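Local coordinates for LEOA (Escherichia coli, PDB 4AUR), which is a bacterial dynamin-like GTPase that probably binds and hydrolyses GTP through its P-loop domain, at residues V159-R164 and L206-L212. Residues are numbered along the deposited sequence; the frame is centred on the assembly and turned at random.
Sequences VKWVLR and LQRAADL
Val159 and Leu206 meet across two helices of the P-loop GTPase domain, helix 156-165 leading into strand 172-177 and helix 188-209 following it. They belong to successive beta-alpha-beta crossovers and pack on the same side of the sheet, where Leu163 and Leu206 both touch Phe174. The two side chains cross at about a right angle: with its CG1 anti to the backbone N (chi1 169°), Val159 sets that methyl against Leu206 CD2 at 3.5 Å. Ala209 CB and Ala210 CB flank the same CG1 more loosely, and Leu151 touches both Val159 and Leu206.

The segments come nearest at Lys160 and Ala210, where the small Ala210 methyl sits 3.9 Å from Lys160 CA. One turn on, Leu163 CD1 reaches the junction of Ala210 CB and Leu212 CD2, at 4.2 and 4.3 Å respectively, so the apolar strip continues past the end of helix 188-209. That end is closed by a Schellman motif: Asp211 takes the left-handed conformation (phi 57°), and Leu212 N bonds back to Gln207 O.

Charged side chains border this strip. The Lys160 chain leaves nearly extended, passes its CB beside Ala209 O and bends at its last torsion to form a salt bridge with Asp211. Lys160 NZ lies almost evenly before both carboxylate oxygens of Asp211, 3.5 Å from OD2 and 3.6 Å from OD1. Arg164 instead folds at chi2 and chi3 to lay its guanidinium beside the turn, while its NH2 is held in a salt bridge by Glu216 of helix 214-219. The other terminal nitrogen faces the turn's carbonyls: Asp211 O lies at the guanidinium edge, near its plane, whereas Ala210 O lies obliquely to the Arg164 guanidinium, 3.2 Å from Arg164 NH1.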
# COMPACT_ATOMS: atom_id res chain seq x y z
N VAL A 159 -36.44 -0.14 -32.06
CA VAL A 159 -34.99 -0.08 -31.99
C VAL A 159 -34.54 0.84 -30.85
O VAL A 159 -33.61 0.54 -30.15
CB VAL A 159 -34.40 0.41 -33.32
CG1 VAL A 159 -32.93 0.75 -33.17
CG2 VAL A 159 -34.62 -0.63 -34.41
N LYS A 160 -35.21 1.97 -30.66
CA LYS A 160 -34.88 2.89 -29.58
C LYS A 160 -35.20 2.27 -28.23
O LYS A 160 -34.48 2.45 -27.26
CB LYS A 160 -35.68 4.17 -29.75
CG LYS A 160 -35.26 5.28 -28.81
CD LYS A 160 -35.99 6.58 -29.09
CE LYS A 160 -35.30 7.74 -28.38
NZ LYS A 160 -35.36 8.99 -29.19
N TRP A 161 -36.30 1.55 -28.18
CA TRP A 161 -36.74 0.90 -26.95
C TRP A 161 -35.70 -0.10 -26.49
O TRP A 161 -35.38 -0.15 -25.33
CB TRP A 161 -38.04 0.18 -27.26
CG TRP A 161 -38.65 -0.53 -26.13
CD1 TRP A 161 -38.96 -0.02 -24.92
CD2 TRP A 161 -39.06 -1.90 -26.12
NE1 TRP A 161 -39.53 -0.99 -24.15
CE2 TRP A 161 -39.61 -2.15 -24.86
CE3 TRP A 161 -39.02 -2.94 -27.06
CZ2 TRP A 161 -40.11 -3.41 -24.50
CZ3 TRP A 161 -39.52 -4.19 -26.70
CH2 TRP A 161 -40.05 -4.41 -25.43
N VAL A 162 -35.16 -0.86 -27.41
CA VAL A 162 -34.19 -1.89 -27.10
C VAL A 162 -32.84 -1.30 -26.77
O VAL A 162 -32.21 -1.68 -25.79
CB VAL A 162 -34.02 -2.85 -28.27
CG1 VAL A 162 -32.91 -3.85 -28.00
CG2 VAL A 162 -35.31 -3.58 -28.51
N LEU A 163 -32.39 -0.38 -27.61
CA LEU A 163 -31.01 0.11 -27.52
C LEU A 163 -30.89 1.26 -26.56
O LEU A 163 -29.92 1.36 -25.84
CB LEU A 163 -30.49 0.54 -28.89
CG LEU A 163 -30.58 -0.46 -30.03
CD1 LEU A 163 -30.01 0.17 -31.28
CD2 LEU A 163 -29.84 -1.75 -29.74
N ARG A 164 -31.86 2.15 -26.55
CA ARG A 164 -31.78 3.28 -25.67
C ARG A 164 -32.48 2.99 -24.35
O ARG A 164 -31.82 2.91 -23.31
CB ARG A 164 -32.34 4.53 -26.32
CG ARG A 164 -32.12 5.78 -25.50
CD ARG A 164 -30.92 6.53 -26.01
NE ARG A 164 -29.69 5.82 -25.66
CZ ARG A 164 -28.53 5.94 -26.30
NH1 ARG A 164 -28.40 6.74 -27.36
NH2 ARG A 164 -27.49 5.25 -25.87
N LEU A 206 -29.84 2.54 -37.67
CA LEU A 206 -30.02 2.27 -36.26
C LEU A 206 -29.53 3.47 -35.54
O LEU A 206 -30.17 3.95 -34.62
CB LEU A 206 -29.25 1.03 -35.82
CG LEU A 206 -29.75 -0.29 -36.39
CD1 LEU A 206 -28.77 -1.40 -36.08
CD2 LEU A 206 -31.14 -0.63 -35.85
N GLN A 207 -28.39 4.00 -35.98
CA GLN A 207 -27.80 5.11 -35.28
C GLN A 207 -28.77 6.27 -35.22
O GLN A 207 -28.80 7.02 -34.24
CB GLN A 207 -26.47 5.53 -35.90
CG GLN A 207 -26.47 6.81 -36.70
CD GLN A 207 -26.42 8.04 -35.83
OE1 GLN A 207 -27.12 9.01 -36.06
NE2 GLN A 207 -25.59 8.00 -34.81
N ARG A 208 -29.58 6.39 -36.25
CA ARG A 208 -30.45 7.54 -36.39
C ARG A 208 -31.79 7.30 -35.73
O ARG A 208 -32.47 8.25 -35.35
CB ARG A 208 -30.62 7.87 -37.89
CG ARG A 208 -31.13 9.26 -38.22
CD ARG A 208 -30.39 10.44 -37.56
NE ARG A 208 -28.95 10.54 -37.85
CZ ARG A 208 -28.25 11.69 -37.82
NH1 ARG A 208 -28.84 12.84 -37.54
NH2 ARG A 208 -26.93 11.70 -38.09
N ALA A 209 -32.17 6.03 -35.60
CA ALA A 209 -33.43 5.66 -34.93
C ALA A 209 -33.34 5.79 -33.42
O ALA A 209 -34.37 6.00 -32.77
CB ALA A 209 -33.80 4.24 -35.28
N ALA A 210 -32.13 5.67 -32.89
CA ALA A 210 -31.92 5.55 -31.46
C ALA A 210 -30.89 6.52 -30.92
O ALA A 210 -30.38 6.31 -29.84
CB ALA A 210 -31.48 4.14 -31.15
N ASP A 211 -30.59 7.59 -31.66
CA ASP A 211 -29.64 8.63 -31.23
C ASP A 211 -28.26 8.10 -30.90
O ASP A 211 -27.63 8.63 -30.02
CB ASP A 211 -30.13 9.39 -29.98
CG ASP A 211 -31.61 9.80 -30.03
OD1 ASP A 211 -32.29 9.59 -31.07
OD2 ASP A 211 -32.10 10.35 -29.01
N LEU A 212 -27.79 7.05 -31.57
CA LEU A 212 -26.53 6.42 -31.12
C LEU A 212 -25.34 7.32 -31.36
O LEU A 212 -25.32 8.09 -32.31
CB LEU A 212 -26.26 5.11 -31.83
CG LEU A 212 -27.26 3.96 -31.77
CD1 LEU A 212 -26.67 2.77 -32.51
CD2 LEU A 212 -27.62 3.57 -30.36